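Local atomic coordinates of beta-fructofuranosidase, insoluble isoenzyme CWINV1 (Arabidopsis thaliana, PDB entry 2OXB), a protein that hydrolyses sucrose and 1-kestose, and less readily neokestose and levan, as a secreted glycoside hydrolase family 32 beta-fructofuranosidase of the plant cell wall. Residues S451-E454 against D455-K458. The protein carries 1 engineered substitution. Residues are numbered along the deposited sequence; the frame is centred on the assembly and turned at random.
Sequences SLKE and DNDK. With NAG (2-acetamido-2-deoxy-beta-D-glucopyranose), chain C.
With CG of Asn456 anti to its own carbonyl carbon (chi1 -79°), the side-chain amide folds back along the loop to meet the carbonyl of Lys453 and the hydroxyl of Ser451. Its ND2 donates to Lys453 O at 2.9 Å; the bond is bent, 141° at the hydrogen, and the nitrogen sits 19° from the carbonyl plane. ND2 also lies 3.1 Å from Ser451 OG. Lys458, bent at chi2 and chi4, passes its CE close to Ser451 OG, while its NZ is hydrogen-bonded to Gln447 O. The extended side chain of Lys453 crosses that of Asn456 at about a right angle; its CE packs 4.1 Å from Asp455 CB before NZ forms a salt bridge with Asp302. Inverse gamma turns centred on Asp455 and Asp457 redirect the backbone, the first with a weak bond from Asn456 N to Glu454 O (3.1 Å). An alanine in place of Asn456 would remove the amide and probably leave Lys453 O without this donor, giving the bend more freedom to shift. All this belongs to the surface loop joining strands 439-446 and 461-465 of the C-terminal beta-sandwich. Asp457 extends away from the bend, and its OD1 accepts a hydrogen bond (3.1 Å) from O3 of the N-acetylglucosamine of a protein-linked glycan, consistent with the site at Asn295. With one bent side-chain bond and weak turn bonds spanning the bend, the loop's position probably depends as much on the outward ties of Lys453, Lys458 and Asp457.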
loop_
_atom_site.group_PDB
_atom_site.type_symbol
_atom_site.label_atom_id
_atom_site.label_comp_id
_atom_site.label_asym_id
_atom_site.label_seq_id
_atom_site.Cartn_x
_atom_site.Cartn_y
_atom_site.Cartn_z
ATOM N N SER A 451 -9.669 -18.487 -9.359
ATOM C CA SER A 451 -9.501 -19.810 -8.775
ATOM C C SER A 451 -10.745 -20.618 -9.010
ATOM O O SER A 451 -11.755 -20.087 -9.475
ATOM C CB SER A 451 -9.256 -19.719 -7.279
ATOM O OG SER A 451 -10.473 -19.610 -6.583
ATOM N N LEU A 452 -10.666 -21.907 -8.684
ATOM C CA LEU A 452 -11.790 -22.825 -8.864
ATOM C C LEU A 452 -12.651 -22.963 -7.619
ATOM O O LEU A 452 -13.826 -23.326 -7.710
ATOM C CB LEU A 452 -11.286 -24.211 -9.283
ATOM C CG LEU A 452 -10.930 -24.412 -10.749
ATOM C CD1 LEU A 452 -10.288 -25.763 -10.938
ATOM C CD2 LEU A 452 -12.196 -24.291 -11.583
ATOM N N LYS A 453 -12.061 -22.680 -6.461
ATOM C CA LYS A 453 -12.779 -22.765 -5.193
ATOM C C LYS A 453 -13.671 -21.525 -5.045
ATOM O O LYS A 453 -13.174 -20.426 -4.810
ATOM C CB LYS A 453 -11.775 -22.850 -4.042
ATOM C CG LYS A 453 -12.409 -22.966 -2.681
ATOM C CD LYS A 453 -11.376 -23.238 -1.610
ATOM C CE LYS A 453 -12.070 -23.455 -0.281
ATOM N NZ LYS A 453 -11.132 -23.856 0.783
ATOM N N GLU A 454 -14.982 -21.711 -5.195
ATOM C CA GLU A 454 -15.952 -20.617 -5.114
ATOM C C GLU A 454 -15.783 -19.770 -3.857
ATOM O O GLU A 454 -16.143 -18.587 -3.844
ATOM C CB GLU A 454 -17.392 -21.165 -5.196
ATOM C CG GLU A 454 -18.489 -20.092 -5.317
ATOM C CD GLU A 454 -19.913 -20.659 -5.270
ATOM O OE1 GLU A 454 -20.240 -21.533 -6.107
ATOM O OE2 GLU A 454 -20.708 -20.218 -4.403
ATOM N N ASP A 455 -15.229 -20.368 -2.806
ATOM C CA ASP A 455 -15.015 -19.647 -1.556
ATOM C C ASP A 455 -13.734 -18.821 -1.540
ATOM O O ASP A 455 -12.730 -19.242 -0.971
ATOM C CB ASP A 455 -14.991 -20.614 -0.367
ATOM C CG ASP A 455 -16.378 -21.016 0.083
ATOM O OD1 ASP A 455 -17.230 -20.112 0.230
ATOM O OD2 ASP A 455 -16.611 -22.227 0.292
ATOM N N ASN A 456 -13.776 -17.645 -2.160
ATOM C CA ASN A 456 -12.631 -16.733 -2.203
ATOM C C ASN A 456 -13.122 -15.334 -2.550
ATOM O O ASN A 456 -14.192 -15.174 -3.114
ATOM C CB ASN A 456 -11.592 -17.175 -3.253
ATOM C CG ASN A 456 -10.693 -18.316 -2.773
ATOM O OD1 ASN A 456 -9.943 -18.177 -1.807
ATOM N ND2 ASN A 456 -10.764 -19.449 -3.463
ATOM N N ASP A 457 -12.328 -14.329 -2.210
ATOM C CA ASP A 457 -12.661 -12.940 -2.490
ATOM C C ASP A 457 -12.452 -12.676 -3.986
ATOM O O ASP A 457 -11.422 -12.145 -4.391
ATOM C CB ASP A 457 -11.747 -12.050 -1.649
ATOM C CG ASP A 457 -12.416 -10.773 -1.206
ATOM O OD1 ASP A 457 -11.908 -10.132 -0.258
ATOM O OD2 ASP A 457 -13.445 -10.412 -1.809
ATOM N N LYS A 458 -13.431 -13.062 -4.800
ATOM C CA LYS A 458 -13.362 -12.889 -6.260
ATOM C C LYS A 458 -13.679 -11.487 -6.792
ATOM O O LYS A 458 -13.737 -11.295 -8.012
ATOM C CB LYS A 458 -14.311 -13.877 -6.956
ATOM C CG LYS A 458 -13.633 -15.024 -7.681
ATOM C CD LYS A 458 -12.897 -15.928 -6.701
ATOM C CE LYS A 458 -12.135 -17.012 -7.436
ATOM N NZ LYS A 458 -11.212 -16.406 -8.437
HETATM C C1 NAG C . -10.655 -8.006 4.289
HETATM C C2 NAG C . -11.471 -7.479 3.098
HETATM C C3 NAG C . -12.702 -8.355 2.792
HETATM C C4 NAG C . -12.412 -9.857 2.849
HETATM C C5 NAG C . -11.700 -10.127 4.172
HETATM C C6 NAG C . -11.395 -11.581 4.510
HETATM C C7 NAG C . -13.187 -5.884 3.694
HETATM C C8 NAG C . -13.572 -5.870 5.170
HETATM N N2 NAG C . -11.915 -6.126 3.381
HETATM O O3 NAG C . -13.231 -8.020 1.517
HETATM O O4 NAG C . -13.636 -10.570 2.794
HETATM O O5 NAG C . -10.460 -9.414 4.191
HETATM O O6 NAG C . -10.872 -11.690 5.830
HETATM O O7 NAG C . -14.051 -5.680 2.843
#